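PDB 6M8M: putative large adhesion protein (Lap) involved in biofilm formation from Marinobacter hydrocarbonoclasticus ATCC 49840, which probably helps the bacterium attach to surfaces and form biofilms, through a PA14 domain that binds sugars such as glucose with the help of calcium. Local coordinates for residues Y129-R134 and Q146-Y151; V175-W180 and E200-Q205; Q59-I64 and G138-V143. One frame throughout, in Å; residues are numbered along the deposited sequence. Where two conformers were deposited one is given.

Contact 1 of 3, residues Y129-R134 and Q146-Y151; sequences YQFRVR and QTVAEY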
loop_
_atom_site.group_PDB
_atom_site.type_symbol
_atom_site.label_atom_id
_atom_site.label_comp_id
_atom_site.label_asym_id
_atom_site.label_seq_id
_atom_site.Cartn_x
_atom_site.Cartn_y
_atom_site.Cartn_z
ATOM N N TYR A 129 12.966 -11.402 7.345
ATOM C CA TYR A 129 12.851 -10.054 6.815
ATOM C C TYR A 129 11.933 -9.231 7.707
ATOM O O TYR A 129 11.284 -9.744 8.617
ATOM C CB TYR A 129 12.318 -10.100 5.372
ATOM C CG TYR A 129 13.199 -10.914 4.443
ATOM C CD1 TYR A 129 14.287 -10.337 3.816
ATOM C CD2 TYR A 129 12.948 -12.262 4.213
ATOM C CE1 TYR A 129 15.105 -11.079 2.981
ATOM C CE2 TYR A 129 13.768 -13.007 3.376
ATOM C CZ TYR A 129 14.846 -12.414 2.774
ATOM O OH TYR A 129 15.679 -13.134 1.919
ATOM N N GLN A 130 11.853 -7.933 7.426
ATOM C CA GLN A 130 11.100 -7.022 8.274
ATOM C C GLN A 130 10.800 -5.750 7.504
ATOM O O GLN A 130 11.692 -5.170 6.882
ATOM C CB GLN A 130 11.918 -6.696 9.522
ATOM C CG GLN A 130 11.241 -5.803 10.526
ATOM C CD GLN A 130 12.129 -5.568 11.729
ATOM O OE1 GLN A 130 13.330 -5.382 11.585
ATOM N NE2 GLN A 130 11.553 -5.599 12.916
ATOM N N PHE A 131 9.548 -5.304 7.582
ATOM C CA PHE A 131 9.132 -4.038 7.008
ATOM C C PHE A 131 9.161 -2.931 8.058
ATOM O O PHE A 131 8.947 -3.163 9.249
ATOM C CB PHE A 131 7.704 -4.134 6.473
ATOM C CG PHE A 131 7.549 -4.953 5.225
ATOM C CD1 PHE A 131 7.816 -4.406 3.991
ATOM C CD2 PHE A 131 7.076 -6.254 5.289
ATOM C CE1 PHE A 131 7.639 -5.163 2.834
ATOM C CE2 PHE A 131 6.898 -7.003 4.138
ATOM C CZ PHE A 131 7.174 -6.454 2.912
ATOM N N ARG A 132 9.364 -1.711 7.579
ATOM C CA ARG A 132 9.151 -0.487 8.345
ATOM C C ARG A 132 8.338 0.441 7.457
ATOM O O ARG A 132 8.644 0.584 6.272
ATOM C CB ARG A 132 10.460 0.155 8.791
ATOM C CG ARG A 132 10.235 1.395 9.642
ATOM C CD ARG A 132 11.525 1.866 10.273
ATOM N NE ARG A 132 12.419 2.410 9.278
ATOM C CZ ARG A 132 13.608 2.941 9.547
ATOM N NH1 ARG A 132 14.042 2.988 10.802
ATOM N NH2 ARG A 132 14.352 3.421 8.566
ATOM N N VAL A 133 7.300 1.053 8.017
ATOM C CA VAL A 133 6.319 1.796 7.227
ATOM C C VAL A 133 6.108 3.166 7.843
ATOM O O VAL A 133 5.867 3.269 9.048
ATOM C CB VAL A 133 4.970 1.052 7.146
ATOM C CG1 VAL A 133 3.971 1.844 6.301
ATOM C CG2 VAL A 133 5.157 -0.367 6.605
ATOM N N ARG A 134 6.167 4.200 7.019
ATOM C CA ARG A 134 5.731 5.530 7.409
ATOM C C ARG A 134 4.464 5.827 6.611
ATOM O O ARG A 134 4.479 5.766 5.373
ATOM C CB ARG A 134 6.790 6.587 7.125
ATOM C CG ARG A 134 6.336 7.983 7.565
ATOM C CD ARG A 134 7.482 8.972 7.509
ATOM N NE ARG A 134 7.109 10.306 7.972
ATOM C CZ ARG A 134 7.048 10.668 9.241
ATOM N NH1 ARG A 134 7.311 9.812 10.208
ATOM N NH2 ARG A 134 6.706 11.914 9.540
ATOM N N GLN A 146 -0.268 -13.833 6.445
ATOM C CA GLN A 146 -0.061 -13.468 7.838
ATOM C C GLN A 146 0.312 -11.998 7.954
ATOM O O GLN A 146 1.128 -11.498 7.188
ATOM C CB GLN A 146 1.047 -14.324 8.430
ATOM C CG GLN A 146 0.660 -15.790 8.551
ATOM C CD GLN A 146 -0.386 -16.011 9.634
ATOM O OE1 GLN A 146 -0.204 -15.595 10.782
ATOM N NE2 GLN A 146 -1.492 -16.645 9.270
ATOM N N THR A 147 -0.267 -11.316 8.926
ATOM C CA THR A 147 0.047 -9.913 9.145
ATOM C C THR A 147 1.469 -9.768 9.635
ATOM O O THR A 147 1.861 -10.388 10.631
ATOM C CB THR A 147 -0.918 -9.325 10.168
ATOM O OG1 THR A 147 -2.235 -9.443 9.638
ATOM C CG2 THR A 147 -0.592 -7.880 10.465
ATOM N N VAL A 148 2.237 -8.917 8.965
ATOM C CA VAL A 148 3.615 -8.643 9.356
ATOM C C VAL A 148 3.856 -7.175 9.652
ATOM O O VAL A 148 4.932 -6.827 10.154
ATOM C CB VAL A 148 4.635 -9.162 8.319
ATOM C CG1 VAL A 148 4.486 -10.680 8.124
ATOM C CG2 VAL A 148 4.506 -8.436 6.993
ATOM N N ALA A 149 2.926 -6.287 9.318
ATOM C CA ALA A 149 3.037 -4.882 9.695
ATOM C C ALA A 149 1.653 -4.274 9.589
ATOM O O ALA A 149 0.889 -4.647 8.694
ATOM C CB ALA A 149 3.992 -4.117 8.768
ATOM N N GLU A 150 1.331 -3.342 10.478
ATOM C CA GLU A 150 0.053 -2.650 10.335
ATOM C C GLU A 150 0.013 -1.433 11.239
ATOM O O GLU A 150 0.618 -1.412 12.316
ATOM C CB GLU A 150 -1.156 -3.542 10.621
ATOM C CG GLU A 150 -1.268 -3.940 12.056
ATOM C CD GLU A 150 -2.537 -4.716 12.367
ATOM O OE1 GLU A 150 -2.611 -5.242 13.498
ATOM O OE2 GLU A 150 -3.426 -4.811 11.505
ATOM N N TYR A 151 -0.751 -0.446 10.817
ATOM C CA TYR A 151 -1.273 0.581 11.718
ATOM C C TYR A 151 -2.768 0.630 11.424
ATOM O O TYR A 151 -3.195 1.132 10.377
ATOM C CB TYR A 151 -0.651 1.941 11.561
ATOM C CG TYR A 151 -1.198 2.826 12.663
ATOM C CD1 TYR A 151 -0.668 2.769 13.943
ATOM C CD2 TYR A 151 -2.283 3.662 12.450
ATOM C CE1 TYR A 151 -1.191 3.549 14.977
ATOM C CE2 TYR A 151 -2.802 4.445 13.487
ATOM C CZ TYR A 151 -2.257 4.374 14.725
ATOM O OH TYR A 151 -2.801 5.155 15.722
HETATM O O HOH W 1 7.476 -6.756 8.925
#
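Val-148 meets the aromatic ring of Phe-131 with a single methyl, CG2, which lies 3.8 Å from Phe-131 CD2 and 4.0 Å from Phe-131 CE2. The methyl approaches the ring obliquely. The first torsion of Val-148 (chi1 -59°) sets CG1 opposite the carbonyl carbon and leaves CG2 wedged between the backbone N and the carbonyl carbon, and it is this wedged branch that does the touching. Next along the strand, Ala-149 turns its CB to the root of the same phenylalanine, 4.4 Å from Phe-131 CB, and also brushes Val-133, whose CG2 branch stands 4.5 Å away from Ala-149 CB. Two consecutive residues can point the same way because Val-148 and Ala-149 form a classic beta bulge opposite Ile-141. A water also joins the two backbones: it accepts from Phe-131 N at 2.9 Å and donates to Val-148 O at 2.8 Å. Ser-163 OG is bonded to the same carbonyl, so two partners hold it. Phe-131 also packs edge-to-face with Phe-202. The strand axes approach to 7.1 Å and run nearly parallel, at 22°, yet the strands belong to different sheets. Buried apolar side chains between two stacked sheets are the hallmark of a beta sandwich, here that of the PA14 domain.

Contact 2 of 3, residues V175-W180 and E200-Q205; sequences VEIVYW and EIFGSQ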
loop_
_atom_site.group_PDB
_atom_site.type_symbol
_atom_site.label_atom_id
_atom_site.label_comp_id
_atom_site.label_asym_id
_atom_site.label_seq_id
_atom_site.Cartn_x
_atom_site.Cartn_y
_atom_site.Cartn_z
ATOM N N VAL A 175 2.665 -11.204 -1.146
ATOM C CA VAL A 175 2.596 -10.005 -0.327
ATOM C C VAL A 175 1.369 -9.213 -0.749
ATOM O O VAL A 175 1.088 -9.069 -1.944
ATOM C CB VAL A 175 3.901 -9.183 -0.403
ATOM C CG1 VAL A 175 4.237 -8.741 -1.832
ATOM C CG2 VAL A 175 3.826 -7.990 0.539
ATOM N N GLU A 176 0.603 -8.764 0.241
ATOM C CA GLU A 176 -0.595 -7.966 0.016
ATOM C C GLU A 176 -0.564 -6.798 0.974
ATOM O O GLU A 176 -0.433 -6.992 2.189
ATOM C CB GLU A 176 -1.869 -8.772 0.224
ATOM C CG GLU A 176 -3.124 -7.920 0.092
ATOM C CD GLU A 176 -4.405 -8.726 0.033
ATOM O OE1 GLU A 176 -4.404 -9.810 -0.587
ATOM O OE2 GLU A 176 -5.420 -8.261 0.602
ATOM N N ILE A 177 -0.669 -5.595 0.430
ATOM C CA ILE A 177 -0.657 -4.357 1.197
ATOM C C ILE A 177 -1.962 -3.640 0.937
ATOM O O ILE A 177 -2.345 -3.459 -0.227
ATOM C CB ILE A 177 0.518 -3.465 0.766
ATOM C CG1 ILE A 177 1.842 -4.190 1.005
ATOM C CG2 ILE A 177 0.476 -2.117 1.469
ATOM C CD1 ILE A 177 2.956 -3.704 0.140
ATOM N N VAL A 178 -2.628 -3.209 2.000
ATOM C CA VAL A 178 -3.735 -2.269 1.865
ATOM C C VAL A 178 -3.378 -1.026 2.670
ATOM O O VAL A 178 -2.719 -1.112 3.714
ATOM C CB VAL A 178 -5.104 -2.846 2.271
ATOM C CG1 VAL A 178 -5.450 -4.065 1.421
ATOM C CG2 VAL A 178 -5.147 -3.162 3.740
ATOM N N TYR A 179 -3.818 0.123 2.183
ATOM C CA TYR A 179 -3.463 1.431 2.723
ATOM C C TYR A 179 -4.653 2.342 2.468
ATOM O O TYR A 179 -5.345 2.187 1.451
ATOM C CB TYR A 179 -2.173 1.994 2.040
ATOM C CG TYR A 179 -2.105 3.491 2.106
ATOM C CD1 TYR A 179 -1.620 4.145 3.225
ATOM C CD2 TYR A 179 -2.619 4.257 1.075
ATOM C CE1 TYR A 179 -1.627 5.528 3.308
ATOM C CE2 TYR A 179 -2.641 5.628 1.147
ATOM C CZ TYR A 179 -2.159 6.261 2.268
ATOM O OH TYR A 179 -2.238 7.621 2.309
ATOM N N TRP A 180 -4.886 3.306 3.359
ATOM C CA TRP A 180 -5.922 4.294 3.085
ATOM C C TRP A 180 -5.559 5.673 3.590
ATOM O O TRP A 180 -4.737 5.851 4.501
ATOM C CB TRP A 180 -7.268 3.873 3.674
ATOM C CG TRP A 180 -7.375 3.955 5.166
ATOM C CD1 TRP A 180 -7.842 4.997 5.891
ATOM C CD2 TRP A 180 -7.042 2.931 6.107
ATOM N NE1 TRP A 180 -7.817 4.698 7.227
ATOM C CE2 TRP A 180 -7.332 3.433 7.388
ATOM C CE3 TRP A 180 -6.518 1.636 5.990
ATOM C CZ2 TRP A 180 -7.141 2.683 8.550
ATOM C CZ3 TRP A 180 -6.330 0.890 7.143
ATOM C CH2 TRP A 180 -6.640 1.418 8.407
ATOM N N GLU A 200 15.842 -0.809 2.837
ATOM C CA GLU A 200 15.786 -0.331 1.467
ATOM C C GLU A 200 14.335 0.009 1.152
ATOM O O GLU A 200 13.422 -0.657 1.642
ATOM C CB GLU A 200 16.255 -1.448 0.499
ATOM C CG GLU A 200 17.692 -1.922 0.736
ATOM C CD GLU A 200 18.044 -3.229 0.024
ATOM O OE1 GLU A 200 19.193 -3.694 0.188
ATOM O OE2 GLU A 200 17.196 -3.810 -0.686
ATOM N N ILE A 201 14.110 1.017 0.302
ATOM C CA ILE A 201 12.747 1.290 -0.149
ATOM C C ILE A 201 12.209 0.070 -0.885
ATOM O O ILE A 201 12.839 -0.452 -1.813
ATOM C CB ILE A 201 12.695 2.543 -1.037
ATOM C CG1 ILE A 201 13.140 3.785 -0.277
ATOM C CG2 ILE A 201 11.275 2.731 -1.600
ATOM C CD1 ILE A 201 12.197 4.216 0.825
ATOM N N PHE A 202 11.024 -0.376 -0.489
ATOM C CA PHE A 202 10.410 -1.561 -1.065
ATOM C C PHE A 202 9.879 -1.275 -2.455
ATOM O O PHE A 202 9.325 -0.214 -2.732
ATOM C CB PHE A 202 9.268 -1.983 -0.142
ATOM C CG PHE A 202 8.551 -3.236 -0.527
ATOM C CD1 PHE A 202 9.215 -4.438 -0.607
ATOM C CD2 PHE A 202 7.179 -3.225 -0.727
ATOM C CE1 PHE A 202 8.538 -5.597 -0.922
ATOM C CE2 PHE A 202 6.504 -4.367 -1.038
ATOM C CZ PHE A 202 7.168 -5.552 -1.125
ATOM N N GLY A 203 10.061 -2.230 -3.349
ATOM C CA GLY A 203 9.608 -2.054 -4.710
ATOM C C GLY A 203 10.103 -3.125 -5.642
ATOM O O GLY A 203 10.209 -4.293 -5.265
ATOM N N SER A 204 10.421 -2.709 -6.871
ATOM C CA SER A 204 10.807 -3.644 -7.922
ATOM C C SER A 204 12.002 -4.503 -7.537
ATOM O O SER A 204 12.132 -5.631 -8.026
ATOM C CB SER A 204 11.134 -2.873 -9.199
ATOM O OG SER A 204 9.962 -2.323 -9.757
ATOM N N GLN A 205 12.902 -3.986 -6.703
ATOM C CA GLN A 205 14.052 -4.770 -6.258
ATOM C C GLN A 205 13.641 -6.017 -5.487
ATOM O O GLN A 205 14.435 -6.968 -5.401
ATOM C CB GLN A 205 14.938 -3.872 -5.383
#
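Ile-177 reaches Phe-202 with the last carbon of its chain, CD1, which comes to 3.8 Å from Phe-202 CE2. This is the tight part of the contact: the methyl approaches the ring at a slant, and the two side chains lie alongside each other, pointing opposite ways. CG1 of Ile-177 stands opposite the carbonyl carbon (chi1 -60°), and an extended chi2 (156°) carries CD1 out to the ring. CG of Phe-202 lies trans to its own backbone N (chi1 -177°), which carries the ring toward strand 174-181, where Ile-177 reaches out to meet it. Val-175 makes the looser part. Its CG1 comes up to the rim of the ring, close to the ring plane, at 4.4 Å from Phe-202 CZ. The backbones themselves stay well apart, with the nearest CA atoms, those of Val-175 and Gly-203, 11.5 Å from each other. At the two ends of the 200-205 segment, Glu-200 and Gln-205 are exposed to solvent. Phe-202 thus extends from this segment into the interior between the sheets, where Ile-190 of strand 186-194 and Leu-122 of strand 113-122 also touch it, while strand 174-181 runs between strands 113-122 and 139-143.

Contact 3 of 3, residues Q59-I64 and G138-V143; sequences QVKAFI and GYRIEV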
loop_
_atom_site.group_PDB
_atom_site.type_symbol
_atom_site.label_atom_id
_atom_site.label_comp_id
_atom_site.label_asym_id
_atom_site.label_seq_id
_atom_site.Cartn_x
_atom_site.Cartn_y
_atom_site.Cartn_z
ATOM N N GLN A 59 -12.750 -2.701 7.511
ATOM C CA GLN A 59 -13.647 -1.870 6.717
ATOM C C GLN A 59 -13.082 -1.623 5.324
ATOM O O GLN A 59 -13.799 -1.702 4.314
ATOM C CB GLN A 59 -13.837 -0.551 7.463
ATOM C CG GLN A 59 -14.601 0.517 6.748
ATOM C CD GLN A 59 -14.448 1.870 7.413
ATOM O OE1 GLN A 59 -13.500 2.106 8.167
ATOM N NE2 GLN A 59 -15.371 2.765 7.139
ATOM N N VAL A 60 -11.789 -1.311 5.252
ATOM C CA VAL A 60 -11.130 -1.070 3.972
ATOM C C VAL A 60 -11.134 -2.334 3.123
ATOM O O VAL A 60 -11.438 -2.299 1.925
ATOM C CB VAL A 60 -9.719 -0.511 4.228
ATOM C CG1 VAL A 60 -8.838 -0.590 2.995
ATOM C CG2 VAL A 60 -9.815 0.922 4.738
ATOM N N LYS A 61 -10.789 -3.468 3.726
ATOM C CA LYS A 61 -10.793 -4.725 2.991
ATOM C C LYS A 61 -12.181 -5.062 2.471
ATOM O O LYS A 61 -12.319 -5.632 1.382
ATOM C CB LYS A 61 -10.271 -5.860 3.858
ATOM C CG LYS A 61 -8.777 -5.809 4.044
ATOM C CD LYS A 61 -8.247 -7.050 4.720
ATOM C CE LYS A 61 -6.722 -7.032 4.817
ATOM N NZ LYS A 61 -6.041 -7.295 3.516
ATOM N N ALA A 62 -13.221 -4.756 3.244
ATOM C CA ALA A 62 -14.577 -5.050 2.790
ATOM C C ALA A 62 -14.933 -4.211 1.579
ATOM O O ALA A 62 -15.605 -4.694 0.659
ATOM C CB ALA A 62 -15.583 -4.811 3.916
ATOM N N PHE A 63 -14.526 -2.944 1.565
ATOM C CA PHE A 63 -14.802 -2.117 0.399
ATOM C C PHE A 63 -14.046 -2.641 -0.821
ATOM O O PHE A 63 -14.611 -2.767 -1.923
ATOM C CB PHE A 63 -14.437 -0.659 0.660
ATOM C CG PHE A 63 -14.946 0.268 -0.398
ATOM C CD1 PHE A 63 -16.272 0.667 -0.406
ATOM C CD2 PHE A 63 -14.114 0.722 -1.405
ATOM C CE1 PHE A 63 -16.756 1.500 -1.394
ATOM C CE2 PHE A 63 -14.592 1.580 -2.386
ATOM C CZ PHE A 63 -15.913 1.954 -2.384
ATOM N N ILE A 64 -12.765 -2.968 -0.644
ATOM C CA ILE A 64 -11.984 -3.515 -1.752
ATOM C C ILE A 64 -12.662 -4.755 -2.318
ATOM O O ILE A 64 -12.793 -4.908 -3.539
ATOM C CB ILE A 64 -10.556 -3.844 -1.287
ATOM C CG1 ILE A 64 -9.756 -2.581 -0.978
ATOM C CG2 ILE A 64 -9.855 -4.717 -2.314
ATOM C CD1 ILE A 64 -8.469 -2.859 -0.236
ATOM N N GLY A 138 -3.778 4.599 7.642
ATOM C CA GLY A 138 -3.486 3.252 8.075
ATOM C C GLY A 138 -3.113 2.299 6.955
ATOM O O GLY A 138 -3.184 2.618 5.774
ATOM N N TYR A 139 -2.736 1.096 7.373
ATOM C CA TYR A 139 -2.290 0.088 6.425
ATOM C C TYR A 139 -2.188 -1.266 7.111
ATOM O O TYR A 139 -2.131 -1.371 8.341
ATOM C CB TYR A 139 -0.912 0.418 5.811
ATOM C CG TYR A 139 0.133 0.578 6.882
ATOM C CD1 TYR A 139 0.274 1.783 7.540
ATOM C CD2 TYR A 139 0.922 -0.488 7.303
ATOM C CE1 TYR A 139 1.176 1.946 8.563
ATOM C CE2 TYR A 139 1.835 -0.337 8.356
ATOM C CZ TYR A 139 1.947 0.888 8.980
ATOM O OH TYR A 139 2.841 1.051 10.027
ATOM N N ARG A 140 -2.119 -2.306 6.281
ATOM C CA ARG A 140 -1.755 -3.645 6.721
ATOM C C ARG A 140 -0.925 -4.293 5.624
ATOM O O ARG A 140 -1.291 -4.206 4.443
ATOM C CB ARG A 140 -2.973 -4.517 7.008
ATOM C CG ARG A 140 -2.544 -5.942 7.417
ATOM C CD ARG A 140 -3.698 -6.819 7.799
ATOM N NE ARG A 140 -4.242 -6.413 9.084
ATOM C CZ ARG A 140 -5.364 -6.894 9.589
ATOM N NH1 ARG A 140 -6.077 -7.786 8.909
ATOM N NH2 ARG A 140 -5.787 -6.460 10.758
ATOM N N ILE A 141 0.170 -4.944 6.007
ATOM C CA ILE A 141 0.974 -5.779 5.119
ATOM C C ILE A 141 0.841 -7.224 5.575
ATOM O O ILE A 141 1.050 -7.531 6.751
ATOM C CB ILE A 141 2.463 -5.373 5.134
ATOM C CG1 ILE A 141 2.613 -3.876 4.859
ATOM C CG2 ILE A 141 3.241 -6.245 4.149
ATOM C CD1 ILE A 141 4.037 -3.400 4.714
ATOM N N GLU A 142 0.509 -8.101 4.648
ATOM C CA GLU A 142 0.450 -9.537 4.888
ATOM C C GLU A 142 1.414 -10.249 3.952
ATOM O O GLU A 142 1.520 -9.898 2.772
ATOM C CB GLU A 142 -0.971 -10.058 4.653
ATOM C CG GLU A 142 -1.967 -9.584 5.689
ATOM C CD GLU A 142 -3.409 -9.919 5.344
ATOM O OE1 GLU A 142 -3.659 -10.404 4.219
ATOM O OE2 GLU A 142 -4.289 -9.693 6.204
ATOM N N VAL A 143 2.135 -11.232 4.475
ATOM C CA VAL A 143 3.019 -12.085 3.685
ATOM C C VAL A 143 2.534 -13.504 3.890
ATOM O O VAL A 143 2.406 -13.963 5.033
ATOM C CB VAL A 143 4.487 -11.926 4.090
ATOM C CG1 VAL A 143 5.344 -13.003 3.422
ATOM C CG2 VAL A 143 4.986 -10.538 3.703
HETATM O O HOH W 2 -3.100 -6.612 3.720
#
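Lys-61 of helix 57-66 meets Glu-142 of strand 139-143 on an outstretched chain that bends only at the end. Its CG stands opposite the carbonyl carbon (chi1 -74°) and the next two torsions are extended, which carries CE to 3.9 Å from Glu-142 OE2. The last torsion (chi4 -74°) swings NZ to 4.0 Å from Glu-142 OE1, a long salt bridge. Glu-142 comes from the opposite direction, its CG also opposite the carbonyl carbon and its chain extended beyond. Its OE2 lies 3.8 Å from Arg-140 NH1, again a long pairing, so two cationic groups, with Lys-61 NZ and Arg-140 NH1 5.4 Å apart, share one carboxylate, which probably favours its charged form. Arg-140 runs extended through chi1 and chi2 and turns at chi3 (-72°); its NH1 is 4.2 Å from Lys-61 CE, the methylene set obliquely to the guanidinium. The firmer partners of both cations lie elsewhere: Lys-61 NZ forms a salt bridge with Glu-176 OE2, and Arg-140 NH2 with Glu-150 OE2. A water bridges Lys-61 NZ, from which it accepts (3.0 Å), and Arg-140 O, to which it donates (3.1 Å). This partly exposed network ties helix 57-66 to the outer side of the sheet, where strand 139-143 lies between strands 146-151 and 174-181, and Val-60 and Ile-64 pack on Trp-180 and Val-178 of the latter.

In the fold
Contacts 1 and 2 lie inside the beta sandwich, their centres about 10 Å apart, and touch through their phenylalanines. The centre of contact 3, on the other side of the larger sheet, lies about 12 Å from that of contact 1 and about 13 Å from that of contact 2. Strand 139-143 unites the three: it pairs antiparallel with strand 146-151 of contact 1 and with strand 174-181 of contact 2. Along the chain, the segments of contacts 1 and 3 alternate, and contact 2 opens only after both have closed. The larger sheet thus lies between the smaller sheet and helix 57-66, with the Val-133 side chain of contact 1 about 13 Å from a calcium ion and about 14 Å from the bound glucose.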